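Local coordinates for 3-carboxy-cis,cis-muconate cycloisomerase (Pseudomonas putida, PDB 1RE5), which is an enzyme of the fumarase/aspartase (lyase) superfamily, whose members are largely helical and work as homotetramers, at residues 187-192 with 224-229; 30-35 with 107-112; 181-186 with 234-239; 300-305 with 328-333; 44-49 with 97-102. All blocks are in the same frame, centred on the assembly; numbering follows the deposited sequence.

Interaction 1: 187-192 with 224-229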
# COMPACT_ATOMS: atom_id res chain seq x y z
N LEU D 187 -10.27 10.37 -19.91
CA LEU D 187 -11.14 10.11 -18.77
C LEU D 187 -12.63 10.35 -18.98
O LEU D 187 -13.46 9.54 -18.58
CB LEU D 187 -10.70 10.94 -17.57
CG LEU D 187 -11.60 10.85 -16.34
CD1 LEU D 187 -11.45 9.48 -15.66
CD2 LEU D 187 -11.21 11.95 -15.38
N LEU D 188 -12.96 11.49 -19.58
CA LEU D 188 -14.35 11.86 -19.80
C LEU D 188 -15.01 11.13 -20.96
O LEU D 188 -15.31 11.73 -22.00
CB LEU D 188 -14.45 13.38 -20.01
CG LEU D 188 -13.88 14.21 -18.85
CD1 LEU D 188 -14.10 15.70 -19.09
CD2 LEU D 188 -14.56 13.79 -17.56
N VAL D 189 -15.23 9.83 -20.77
CA VAL D 189 -15.86 9.01 -21.78
C VAL D 189 -17.14 8.40 -21.22
O VAL D 189 -17.31 8.29 -19.99
CB VAL D 189 -14.94 7.86 -22.26
CG1 VAL D 189 -13.79 8.43 -23.08
CG2 VAL D 189 -14.41 7.06 -21.06
N LEU D 190 -18.04 8.01 -22.12
CA LEU D 190 -19.31 7.42 -21.73
C LEU D 190 -19.15 5.93 -21.47
O LEU D 190 -18.28 5.28 -22.06
CB LEU D 190 -20.34 7.63 -22.85
CG LEU D 190 -21.65 6.86 -22.67
CD1 LEU D 190 -22.54 7.62 -21.68
CD2 LEU D 190 -22.34 6.69 -24.01
N GLN D 191 -19.99 5.39 -20.58
CA GLN D 191 -19.98 3.96 -20.28
C GLN D 191 -21.35 3.45 -20.68
O GLN D 191 -22.33 3.59 -19.93
CB GLN D 191 -19.77 3.67 -18.80
CG GLN D 191 -19.71 2.18 -18.51
CD GLN D 191 -18.39 1.56 -18.95
OE1 GLN D 191 -17.47 1.41 -18.13
NE2 GLN D 191 -18.27 1.23 -20.23
N PHE D 192 -21.43 2.86 -21.87
CA PHE D 192 -22.69 2.35 -22.38
C PHE D 192 -22.43 1.04 -23.12
O PHE D 192 -21.99 1.05 -24.27
CB PHE D 192 -23.31 3.39 -23.32
CG PHE D 192 -24.73 3.11 -23.72
CD1 PHE D 192 -25.71 2.91 -22.75
CD2 PHE D 192 -25.09 3.07 -25.06
CE1 PHE D 192 -27.04 2.68 -23.11
CE2 PHE D 192 -26.41 2.85 -25.43
CZ PHE D 192 -27.39 2.65 -24.45
N GLN D 224 -14.80 1.44 -27.25
CA GLN D 224 -15.64 0.33 -26.80
C GLN D 224 -15.97 0.51 -25.33
O GLN D 224 -15.34 1.31 -24.65
CB GLN D 224 -14.91 -1.00 -26.99
CG GLN D 224 -13.53 -1.06 -26.33
CD GLN D 224 -12.73 -2.29 -26.77
OE1 GLN D 224 -11.50 -2.25 -26.85
NE2 GLN D 224 -13.44 -3.38 -27.05
N PRO D 225 -16.99 -0.21 -24.84
CA PRO D 225 -17.37 -0.11 -23.42
C PRO D 225 -16.18 -0.57 -22.57
O PRO D 225 -15.35 -1.33 -23.05
CB PRO D 225 -18.56 -1.06 -23.31
CG PRO D 225 -19.20 -0.95 -24.66
CD PRO D 225 -18.00 -0.99 -25.59
N TRP D 226 -16.10 -0.13 -21.32
CA TRP D 226 -14.98 -0.52 -20.47
C TRP D 226 -15.38 -1.00 -19.07
O TRP D 226 -14.79 -0.60 -18.07
CB TRP D 226 -13.98 0.64 -20.35
CG TRP D 226 -14.66 1.97 -20.14
CD1 TRP D 226 -15.30 2.72 -21.08
CD2 TRP D 226 -14.82 2.67 -18.90
NE1 TRP D 226 -15.85 3.84 -20.51
CE2 TRP D 226 -15.58 3.84 -19.17
CE3 TRP D 226 -14.40 2.43 -17.58
CZ2 TRP D 226 -15.93 4.75 -18.17
CZ3 TRP D 226 -14.75 3.34 -16.58
CH2 TRP D 226 -15.51 4.49 -16.89
N HIS D 227 -16.38 -1.88 -19.00
CA HIS D 227 -16.85 -2.40 -17.71
C HIS D 227 -15.74 -3.01 -16.85
O HIS D 227 -15.77 -2.87 -15.62
CB HIS D 227 -17.95 -3.45 -17.91
CG HIS D 227 -19.19 -2.92 -18.57
ND1 HIS D 227 -19.79 -1.74 -18.17
CD2 HIS D 227 -19.92 -3.39 -19.60
CE1 HIS D 227 -20.84 -1.50 -18.93
NE2 HIS D 227 -20.94 -2.49 -19.81
N THR D 228 -14.78 -3.69 -17.47
CA THR D 228 -13.70 -4.31 -16.71
C THR D 228 -12.28 -3.88 -17.14
O THR D 228 -11.29 -4.57 -16.87
CB THR D 228 -13.81 -5.86 -16.72
OG1 THR D 228 -13.68 -6.37 -18.06
CG2 THR D 228 -15.15 -6.29 -16.17
N GLN D 229 -12.21 -2.73 -17.81
CA GLN D 229 -10.93 -2.13 -18.21
C GLN D 229 -10.98 -0.78 -17.47
O GLN D 229 -11.51 0.21 -17.99
CB GLN D 229 -10.89 -1.90 -19.73
CG GLN D 229 -10.82 -3.18 -20.58
CD GLN D 229 -9.56 -4.01 -20.34
OE1 GLN D 229 -8.56 -3.52 -19.81
NE2 GLN D 229 -9.60 -5.28 -20.75

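Interaction 2: 30-35 with 107-112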
# COMPACT_ATOMS: atom_id res chain seq x y z
N ASP D 30 -29.02 11.76 -14.03
CA ASP D 30 -28.64 12.53 -15.22
C ASP D 30 -28.46 11.58 -16.40
O ASP D 30 -28.81 11.89 -17.55
CB ASP D 30 -27.32 13.27 -14.97
CG ASP D 30 -27.52 14.58 -14.23
OD1 ASP D 30 -28.55 14.73 -13.52
OD2 ASP D 30 -26.64 15.46 -14.36
N PHE D 31 -27.91 10.41 -16.10
CA PHE D 31 -27.69 9.39 -17.12
C PHE D 31 -29.04 8.90 -17.65
O PHE D 31 -29.25 8.86 -18.86
CB PHE D 31 -26.92 8.21 -16.54
CG PHE D 31 -26.87 7.02 -17.46
CD1 PHE D 31 -26.02 7.02 -18.57
CD2 PHE D 31 -27.71 5.92 -17.23
CE1 PHE D 31 -26.00 5.94 -19.44
CE2 PHE D 31 -27.69 4.84 -18.10
CZ PHE D 31 -26.83 4.84 -19.21
N GLU D 32 -29.94 8.55 -16.73
CA GLU D 32 -31.27 8.05 -17.09
C GLU D 32 -32.05 9.03 -17.99
O GLU D 32 -32.59 8.64 -19.03
CB GLU D 32 -32.08 7.75 -15.83
CG GLU D 32 -31.49 6.61 -15.00
CD GLU D 32 -31.36 5.31 -15.80
OE1 GLU D 32 -30.57 4.43 -15.38
OE2 GLU D 32 -32.04 5.15 -16.83
N ALA D 33 -32.10 10.29 -17.57
CA ALA D 33 -32.78 11.31 -18.34
C ALA D 33 -32.14 11.38 -19.72
O ALA D 33 -32.82 11.28 -20.74
CB ALA D 33 -32.68 12.65 -17.65
N ALA D 34 -30.83 11.54 -19.76
CA ALA D 34 -30.12 11.61 -21.03
C ALA D 34 -30.41 10.39 -21.92
O ALA D 34 -30.48 10.51 -23.14
CB ALA D 34 -28.63 11.74 -20.78
N LEU D 35 -30.57 9.21 -21.29
CA LEU D 35 -30.83 7.95 -22.01
C LEU D 35 -32.15 8.04 -22.77
O LEU D 35 -32.21 7.80 -23.98
CB LEU D 35 -30.91 6.77 -21.03
CG LEU D 35 -30.32 5.40 -21.43
CD1 LEU D 35 -31.15 4.32 -20.80
CD2 LEU D 35 -30.29 5.19 -22.92
N GLN D 107 -24.15 -1.08 -14.34
CA GLN D 107 -22.84 -0.43 -14.40
C GLN D 107 -22.80 0.76 -15.37
O GLN D 107 -22.03 1.70 -15.16
CB GLN D 107 -21.75 -1.45 -14.75
CG GLN D 107 -20.34 -0.89 -14.52
CD GLN D 107 -19.25 -1.90 -14.75
OE1 GLN D 107 -18.07 -1.59 -14.58
NE2 GLN D 107 -19.62 -3.11 -15.13
N ASP D 108 -23.61 0.72 -16.42
CA ASP D 108 -23.64 1.83 -17.38
C ASP D 108 -24.03 3.10 -16.64
O ASP D 108 -23.40 4.15 -16.82
CB ASP D 108 -24.66 1.57 -18.48
CG ASP D 108 -24.26 0.45 -19.40
OD1 ASP D 108 -23.06 0.34 -19.72
OD2 ASP D 108 -25.14 -0.33 -19.82
N ALA D 109 -25.07 2.99 -15.81
CA ALA D 109 -25.56 4.15 -15.06
C ALA D 109 -24.57 4.58 -13.98
O ALA D 109 -24.31 5.77 -13.79
CB ALA D 109 -26.90 3.83 -14.43
N MET D 110 -24.02 3.60 -13.28
CA MET D 110 -23.06 3.86 -12.22
C MET D 110 -21.73 4.48 -12.70
O MET D 110 -21.29 5.51 -12.18
CB MET D 110 -22.78 2.57 -11.49
CG MET D 110 -24.00 2.00 -10.83
SD MET D 110 -23.49 0.69 -9.72
CE MET D 110 -24.21 -0.73 -10.57
N ASP D 111 -21.08 3.86 -13.69
CA ASP D 111 -19.83 4.40 -14.18
C ASP D 111 -20.02 5.76 -14.84
O ASP D 111 -19.23 6.68 -14.63
CB ASP D 111 -19.16 3.44 -15.18
CG ASP D 111 -18.36 2.33 -14.51
OD1 ASP D 111 -18.25 2.31 -13.26
OD2 ASP D 111 -17.84 1.47 -15.25
N THR D 112 -21.06 5.90 -15.65
CA THR D 112 -21.27 7.18 -16.31
C THR D 112 -21.59 8.25 -15.29
O THR D 112 -21.10 9.37 -15.39
CB THR D 112 -22.40 7.11 -17.34
OG1 THR D 112 -22.04 6.18 -18.39
CG2 THR D 112 -22.65 8.50 -17.95

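Interaction 3: 181-186 with 234-239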
# COMPACT_ATOMS: atom_id res chain seq x y z
N GLN D 181 -4.48 17.82 -18.05
CA GLN D 181 -4.94 18.24 -19.36
C GLN D 181 -4.86 17.08 -20.33
O GLN D 181 -5.79 16.85 -21.11
CB GLN D 181 -4.06 19.40 -19.84
CG GLN D 181 -4.65 20.24 -20.94
CD GLN D 181 -3.75 21.42 -21.29
OE1 GLN D 181 -2.60 21.25 -21.69
NE2 GLN D 181 -4.28 22.63 -21.12
N GLU D 182 -3.77 16.33 -20.28
CA GLU D 182 -3.59 15.21 -21.20
C GLU D 182 -4.53 14.05 -20.97
O GLU D 182 -4.84 13.32 -21.91
CB GLU D 182 -2.15 14.71 -21.14
CG GLU D 182 -1.11 15.79 -21.37
CD GLU D 182 0.30 15.27 -21.24
OE1 GLU D 182 0.50 14.30 -20.47
OE2 GLU D 182 1.22 15.83 -21.90
N LEU D 183 -4.98 13.86 -19.74
CA LEU D 183 -5.87 12.75 -19.45
C LEU D 183 -7.35 13.10 -19.61
O LEU D 183 -8.21 12.22 -19.66
CB LEU D 183 -5.60 12.21 -18.03
CG LEU D 183 -6.01 13.03 -16.80
CD1 LEU D 183 -7.52 13.02 -16.61
CD2 LEU D 183 -5.37 12.42 -15.58
N ARG D 184 -7.65 14.39 -19.68
CA ARG D 184 -9.03 14.82 -19.81
C ARG D 184 -9.82 14.10 -20.92
O ARG D 184 -10.88 13.52 -20.66
CB ARG D 184 -9.08 16.33 -20.01
CG ARG D 184 -10.47 16.90 -20.01
CD ARG D 184 -10.50 18.27 -19.33
NE ARG D 184 -11.87 18.64 -19.01
CZ ARG D 184 -12.23 19.40 -17.97
NH1 ARG D 184 -11.31 19.88 -17.13
NH2 ARG D 184 -13.51 19.64 -17.75
N PRO D 185 -9.30 14.10 -22.16
CA PRO D 185 -10.00 13.44 -23.27
C PRO D 185 -10.13 11.93 -23.10
O PRO D 185 -11.01 11.30 -23.68
CB PRO D 185 -9.12 13.79 -24.47
CG PRO D 185 -7.74 13.81 -23.86
CD PRO D 185 -7.98 14.60 -22.59
N ARG D 186 -9.24 11.37 -22.30
CA ARG D 186 -9.19 9.93 -22.04
C ARG D 186 -10.19 9.54 -20.95
O ARG D 186 -10.88 8.53 -21.06
CB ARG D 186 -7.77 9.60 -21.61
CG ARG D 186 -7.27 8.25 -21.90
CD ARG D 186 -5.84 8.17 -21.38
NE ARG D 186 -4.92 8.95 -22.21
CZ ARG D 186 -3.87 9.62 -21.73
NH1 ARG D 186 -3.61 9.64 -20.43
NH2 ARG D 186 -3.06 10.26 -22.57
N VAL D 234 -8.03 4.65 -12.69
CA VAL D 234 -6.80 4.50 -11.93
C VAL D 234 -5.79 5.57 -12.32
O VAL D 234 -5.04 6.06 -11.48
CB VAL D 234 -6.22 3.10 -12.13
CG1 VAL D 234 -4.94 2.94 -11.33
CG2 VAL D 234 -7.25 2.08 -11.68
N GLU D 235 -5.76 5.96 -13.60
CA GLU D 235 -4.83 7.01 -14.01
C GLU D 235 -5.19 8.34 -13.34
O GLU D 235 -4.31 9.06 -12.86
CB GLU D 235 -4.86 7.22 -15.51
CG GLU D 235 -4.26 8.54 -15.93
CD GLU D 235 -4.16 8.66 -17.43
OE1 GLU D 235 -5.19 8.43 -18.12
OE2 GLU D 235 -3.06 8.99 -17.93
N PHE D 236 -6.48 8.67 -13.32
CA PHE D 236 -6.93 9.91 -12.69
C PHE D 236 -6.54 9.92 -11.21
O PHE D 236 -6.06 10.93 -10.69
CB PHE D 236 -8.45 10.05 -12.83
CG PHE D 236 -9.01 11.26 -12.14
CD1 PHE D 236 -8.66 12.54 -12.54
CD2 PHE D 236 -9.91 11.12 -11.09
CE1 PHE D 236 -9.19 13.67 -11.90
CE2 PHE D 236 -10.45 12.25 -10.44
CZ PHE D 236 -10.09 13.52 -10.85
N ALA D 237 -6.75 8.80 -10.54
CA ALA D 237 -6.42 8.69 -9.12
C ALA D 237 -4.92 8.84 -8.93
O ALA D 237 -4.45 9.41 -7.95
CB ALA D 237 -6.87 7.33 -8.58
N SER D 238 -4.17 8.33 -9.89
CA SER D 238 -2.73 8.38 -9.85
C SER D 238 -2.19 9.81 -9.92
O SER D 238 -1.26 10.18 -9.21
CB SER D 238 -2.18 7.54 -10.99
OG SER D 238 -0.79 7.71 -11.06
N VAL D 239 -2.76 10.64 -10.79
CA VAL D 239 -2.29 12.02 -10.90
C VAL D 239 -2.64 12.75 -9.61
O VAL D 239 -1.85 13.55 -9.11
CB VAL D 239 -2.92 12.73 -12.14
CG1 VAL D 239 -2.41 14.16 -12.24
CG2 VAL D 239 -2.56 11.95 -13.41

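Interaction 4: 300-305 with 328-333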
# COMPACT_ATOMS: atom_id res chain seq x y z
N GLY D 300 -1.95 4.60 0.04
CA GLY D 300 -2.69 3.37 0.29
C GLY D 300 -3.99 3.31 -0.50
O GLY D 300 -4.35 2.25 -1.04
N LEU D 301 -4.71 4.43 -0.57
CA LEU D 301 -5.96 4.46 -1.31
C LEU D 301 -5.71 4.24 -2.80
O LEU D 301 -6.50 3.60 -3.49
CB LEU D 301 -6.69 5.78 -1.08
CG LEU D 301 -7.10 5.92 0.38
CD1 LEU D 301 -7.66 7.30 0.63
CD2 LEU D 301 -8.10 4.81 0.71
N LEU D 302 -4.59 4.76 -3.28
CA LEU D 302 -4.23 4.60 -4.67
C LEU D 302 -3.91 3.15 -5.02
O LEU D 302 -4.30 2.65 -6.09
CB LEU D 302 -3.00 5.42 -4.98
CG LEU D 302 -3.31 6.47 -5.99
CD1 LEU D 302 -4.25 7.48 -5.36
CD2 LEU D 302 -2.01 7.12 -6.45
N SER D 303 -3.16 2.49 -4.14
CA SER D 303 -2.78 1.11 -4.42
C SER D 303 -4.02 0.25 -4.46
O SER D 303 -4.04 -0.76 -5.16
CB SER D 303 -1.77 0.60 -3.39
OG SER D 303 -2.31 0.60 -2.09
N THR D 304 -5.07 0.66 -3.75
CA THR D 304 -6.31 -0.12 -3.78
C THR D 304 -6.87 -0.12 -5.20
O THR D 304 -7.27 -1.17 -5.72
CB THR D 304 -7.38 0.43 -2.82
OG1 THR D 304 -6.97 0.24 -1.46
CG2 THR D 304 -8.71 -0.30 -3.04
N LEU D 305 -6.90 1.04 -5.83
CA LEU D 305 -7.41 1.10 -7.19
C LEU D 305 -6.51 0.27 -8.10
O LEU D 305 -7.00 -0.41 -9.01
CB LEU D 305 -7.49 2.55 -7.64
CG LEU D 305 -8.55 3.34 -6.86
CD1 LEU D 305 -8.58 4.77 -7.35
CD2 LEU D 305 -9.92 2.70 -7.04
N PRO D 328 -13.69 8.35 -4.38
CA PRO D 328 -14.16 9.61 -3.80
C PRO D 328 -13.25 10.05 -2.65
O PRO D 328 -12.91 11.23 -2.53
CB PRO D 328 -15.58 9.27 -3.35
CG PRO D 328 -16.00 8.27 -4.38
CD PRO D 328 -14.79 7.38 -4.46
N ASP D 329 -12.84 9.12 -1.80
CA ASP D 329 -11.97 9.49 -0.70
C ASP D 329 -10.72 10.20 -1.19
O ASP D 329 -10.30 11.20 -0.60
CB ASP D 329 -11.55 8.26 0.12
CG ASP D 329 -12.58 7.88 1.15
OD1 ASP D 329 -12.30 6.95 1.95
OD2 ASP D 329 -13.67 8.51 1.17
N ILE D 330 -10.13 9.68 -2.25
CA ILE D 330 -8.92 10.28 -2.80
C ILE D 330 -9.19 11.73 -3.21
O ILE D 330 -8.45 12.63 -2.84
CB ILE D 330 -8.41 9.48 -4.01
CG1 ILE D 330 -7.99 8.08 -3.56
CG2 ILE D 330 -7.22 10.19 -4.64
CD1 ILE D 330 -7.64 7.14 -4.69
N CYS D 331 -10.26 11.94 -3.97
CA CYS D 331 -10.63 13.28 -4.42
C CYS D 331 -10.84 14.24 -3.26
O CYS D 331 -10.39 15.40 -3.30
CB CYS D 331 -11.91 13.20 -5.26
SG CYS D 331 -11.64 12.47 -6.88
N CYS D 332 -11.53 13.78 -2.22
CA CYS D 332 -11.78 14.65 -1.08
C CYS D 332 -10.50 14.99 -0.33
O CYS D 332 -10.27 16.14 0.03
CB CYS D 332 -12.80 14.00 -0.14
SG CYS D 332 -14.40 13.82 -0.92
N LEU D 333 -9.67 13.98 -0.11
CA LEU D 333 -8.40 14.15 0.58
C LEU D 333 -7.54 15.20 -0.11
O LEU D 333 -6.96 16.08 0.53
CB LEU D 333 -7.65 12.81 0.63
CG LEU D 333 -7.38 12.11 1.97
CD1 LEU D 333 -8.21 12.72 3.10
CD2 LEU D 333 -7.69 10.63 1.80

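Interaction 5: 44-49 with 97-102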
# COMPACT_ATOMS: atom_id res chain seq x y z
N LEU D 44 -37.14 5.09 -30.24
CA LEU D 44 -37.34 3.97 -29.34
C LEU D 44 -38.23 4.35 -28.16
O LEU D 44 -38.77 3.48 -27.47
CB LEU D 44 -36.00 3.46 -28.82
CG LEU D 44 -35.27 2.42 -29.66
CD1 LEU D 44 -36.14 1.18 -29.76
CD2 LEU D 44 -34.94 2.96 -31.04
N VAL D 45 -38.39 5.65 -27.94
CA VAL D 45 -39.21 6.12 -26.82
C VAL D 45 -40.08 7.33 -27.19
O VAL D 45 -39.60 8.30 -27.80
CB VAL D 45 -38.33 6.50 -25.59
CG1 VAL D 45 -39.17 7.20 -24.51
CG2 VAL D 45 -37.69 5.25 -25.02
N PRO D 46 -41.37 7.29 -26.82
CA PRO D 46 -42.31 8.38 -27.10
C PRO D 46 -41.90 9.64 -26.36
O PRO D 46 -41.73 9.63 -25.13
CB PRO D 46 -43.64 7.83 -26.61
CG PRO D 46 -43.23 6.93 -25.47
CD PRO D 46 -42.04 6.21 -26.06
N HIS D 47 -41.76 10.74 -27.11
CA HIS D 47 -41.37 12.03 -26.54
C HIS D 47 -42.15 12.42 -25.28
O HIS D 47 -41.66 13.20 -24.46
CB HIS D 47 -41.52 13.11 -27.61
CG HIS D 47 -40.50 13.02 -28.69
ND1 HIS D 47 -39.27 13.64 -28.60
CD2 HIS D 47 -40.50 12.35 -29.87
CE1 HIS D 47 -38.56 13.35 -29.68
NE2 HIS D 47 -39.28 12.56 -30.46
N SER D 48 -43.35 11.89 -25.13
CA SER D 48 -44.17 12.20 -23.97
C SER D 48 -43.57 11.57 -22.71
O SER D 48 -43.72 12.10 -21.61
CB SER D 48 -45.60 11.69 -24.18
OG SER D 48 -45.59 10.34 -24.59
N ALA D 49 -42.89 10.44 -22.90
CA ALA D 49 -42.25 9.72 -21.80
C ALA D 49 -40.97 10.45 -21.38
O ALA D 49 -40.64 10.54 -20.19
CB ALA D 49 -41.92 8.28 -22.22
N GLU D 97 -43.30 4.43 -17.51
CA GLU D 97 -42.47 3.54 -16.69
C GLU D 97 -41.68 2.47 -17.44
O GLU D 97 -40.57 2.14 -17.04
CB GLU D 97 -43.33 2.85 -15.63
CG GLU D 97 -42.53 1.97 -14.67
CD GLU D 97 -43.41 1.28 -13.63
OE1 GLU D 97 -44.26 1.96 -13.02
OE2 GLU D 97 -43.24 0.06 -13.43
N ARG D 98 -42.25 1.93 -18.51
CA ARG D 98 -41.58 0.87 -19.26
C ARG D 98 -40.40 1.31 -20.13
O ARG D 98 -39.72 0.47 -20.73
CB ARG D 98 -42.60 0.14 -20.15
CG ARG D 98 -43.02 0.92 -21.39
CD ARG D 98 -44.26 0.32 -22.03
NE ARG D 98 -45.46 0.61 -21.26
CZ ARG D 98 -46.68 0.18 -21.58
NH1 ARG D 98 -46.85 -0.57 -22.66
NH2 ARG D 98 -47.72 0.49 -20.82
N TYR D 99 -40.14 2.61 -20.20
CA TYR D 99 -39.05 3.12 -21.03
C TYR D 99 -37.78 3.53 -20.27
O TYR D 99 -36.72 3.75 -20.87
CB TYR D 99 -39.55 4.31 -21.86
CG TYR D 99 -40.63 3.96 -22.85
CD1 TYR D 99 -41.98 4.23 -22.59
CD2 TYR D 99 -40.30 3.34 -24.06
CE1 TYR D 99 -42.97 3.90 -23.51
CE2 TYR D 99 -41.29 3.00 -24.98
CZ TYR D 99 -42.62 3.28 -24.71
OH TYR D 99 -43.57 2.95 -25.64
N VAL D 100 -37.89 3.64 -18.96
CA VAL D 100 -36.75 4.04 -18.16
C VAL D 100 -35.67 2.95 -18.15
O VAL D 100 -35.98 1.76 -18.07
CB VAL D 100 -37.18 4.35 -16.70
CG1 VAL D 100 -37.77 3.12 -16.05
CG2 VAL D 100 -35.99 4.84 -15.89
N HIS D 101 -34.41 3.38 -18.26
CA HIS D 101 -33.26 2.48 -18.22
C HIS D 101 -33.31 1.42 -19.31
O HIS D 101 -32.81 0.32 -19.14
CB HIS D 101 -33.22 1.83 -16.82
CG HIS D 101 -31.90 1.23 -16.46
ND1 HIS D 101 -31.60 -0.10 -16.65
CD2 HIS D 101 -30.79 1.79 -15.93
CE1 HIS D 101 -30.37 -0.34 -16.24
NE2 HIS D 101 -29.85 0.79 -15.80
N LEU D 102 -33.89 1.77 -20.45
CA LEU D 102 -34.02 0.84 -21.57
C LEU D 102 -32.72 0.46 -22.29
O LEU D 102 -32.03 1.32 -22.85
CB LEU D 102 -35.01 1.40 -22.60
CG LEU D 102 -35.28 0.51 -23.83
CD1 LEU D 102 -35.95 -0.79 -23.40
CD2 LEU D 102 -36.16 1.26 -24.83

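Interaction 1: 187-192 with 224-229
Q191 and W226 bury the largest areas here, the end of the glutamine side chain coming over one face of the indole. CG stands anti to the Q191 backbone N (chi1 -178°) and the chain bends at the next bond, which brings Q191 CD to 3.6 Å from W226 CE2, the amide tilted 37° to the ring. A long, flexible, polar chain such as glutamine suits this place. Q191 CG also lies 3.9 Å from H227 CE1. At its edge the indole is tied down by a hydrogen bond from W226 NE1 to L190 O (3.2 Å), the donor above the carbonyl plane. V189 CG2 adds apolar packing, 3.9 Å from W226 CE2. W226 also opens a type I turn ending at Q229. Segment 187-192 leaves the end of helix 162-187 and runs on as loop; the other is loop between helix 206-217 and helix 231-257. L190 and F192 pack on helix 206-217, H227 touches helix 106-142, and W226 packs on L233 and makes a cation-pi contact with R232.

Interaction 2: 30-35 with 107-112
F31 turns its ring onto the backbone of A109 where helix 21-40 crosses helix 106-142 in the mainly helical fold of this family; in the segments 30-35 and 107-112 the axes are 9.7 Å apart, with 119° between directions. The ring gets there because CG is anti to the F31 backbone N (chi1 170°). A109 CA then sits over the face, 4.0 Å from the ring centroid, in a CH-pi contact that the small alanine allows. T112 CG2, anti to its own backbone N, is put against the ring, 3.7 Å from F31 CD1. T112 OG1, anti to the carbonyl carbon (chi1 -63°), donates to D108 O (2.9 Å) and also pairs with Q191 N. D108 CB is 4.0 Å from F31 CZ, and the D108 carbonyl also lies over the face, offset toward the rim; its carboxylate is held by the backbone N of T105, G193 and G194. Around them, helix 206-217 packs on F31 and T112 through L213 and L217, and W320 of helix 319-347 lies against D111.

Interaction 3: 181-186 with 234-239
L183 and V239 meet where helix 162-187 and helix 231-257 run antiparallel in the long helical bundle characteristic of this superfamily; in these short segments the axes are 10.7 Å apart, with 159° between directions. The tight part is apolar. L183 CG lies between its backbone N and carbonyl carbon (chi1 71°), and the side chain sends CD2 past V239, L183 CD2 coming 3.6 Å from V239 CG2, while L183 CD1 lies 4.3 Å from F236 CD1. A branched leucine suits the place because its two methyls can serve different neighbours. Away from the apolar patch the character changes: Q181 and P185 are exposed, and P185, with no N-H to give, lies where helix 162-187 is kinked. E235, partly exposed, extends beside L183, whose CB is 3.8 Å from E235 OE1. The polar margin adjoins the second subunit, where E182 forms a salt bridge with R186 NH2 and R179 one with E235 OE1. Within the subunit, the R186 guanidinium and the E235 carboxylate are nearly coplanar. R186 NH1 makes a salt bridge with E235 OE2 at 2.6 Å. A hydrogen bond of 3.0 Å also runs from R186 NH1 to the syn lone pair of E235 OE1.

Interaction 4: 300-305 with 328-333
I330 is the bump that fills a hollow lined by L301, L302 and L305, in an antiparallel pair of successive long helices, 286-307 and 319-347, of the superfamily's central helical bundle. The axes of the segments 300-305 and 328-333 approach to 10.0 Å with 149° between directions. The isoleucine is an elongated knob: CG1 is anti to its carbonyl carbon and CD1 carries straight on (chi2 172°). Its flank meets L301, I330 CG1 being 3.6 Å from L301 CB, and its end is shared: I330 CD1 lies 3.5 Å from L302 CD1 and, tip to tip, 3.7 Å from L305 CD1. In turn L301 pushes its CD1 between D329 and L333, 4.0 Å from D329 CB and 3.5 Å from L333 CD2. Aliphatic residues of different branching suit such interlocking, since the beta-branched knob is stiff and the leucines fit round it. I330 and L305 also reach A237 of helix 231-257, and L301 packs on L301 of the third subunit. S303 OG has a weak hydrogen bond with O2 of a bound DTT. S303 OG donates to G300 O at 2.8 Å, and T304 N reaches G300 O from the same face at 3.2 Å.

Interaction 5: 44-49 with 97-102
Y99 lays its ring against V45 and P46, and can be followed outward atom by atom. Its CB starts beside valine, 3.8 Å from V45 CG2. CG, also beside V45, is anti to the Y99 carbonyl carbon (chi1 -64°), which points the ring at V45 and P46. Y99 CD2 is 3.4 Å from V45 CG2, and Y99 CD1 looks to A49 CB at 4.1 Å. Farther out, Y99 CE2 is 3.6 Å from L44 O, and Y99 CZ comes to 3.3 Å from P46 CD. Proline covers one face: P46 CD sits 3.5 Å from the ring centroid and 20° off its normal, a CH-pi contact. The other face carries CG of R98. At the tip, Y99 OH has a weak hydrogen bond with R381 NH1 of the second subunit. P46 is the N-cap residue of helix 47-56, and Y99 opens a type II turn ending at L102. The contact rests on dispersion and CH-pi attraction, which suits a proline CD made electron-poor by its nitrogen, while the phenol oxygen is at the subunit interface.

The five contacts form a chain along the elongated subunit. Interactions 5 and 2, centres about 14 Å apart, touch through helix 21-40, where E32 and L35 meet the 97-102 loop. Interaction 2 adjoins interaction 1, about 12 Å away between centres, through a probable hydrogen bond of 3.1 Å between Q191 N and T112 OG1. Interaction 1 is nested in the loop closed by interaction 3, and L187 touches F236 between them. Interactions 3 and 4, about 14 Å apart between centres, pack A237 against L302 and L305. Interaction 4 alone holds residues of the DTT sites: G300 belongs to one, S303 and T304 to the other. Interaction 5 lies about 37 Å from it, centre to centre.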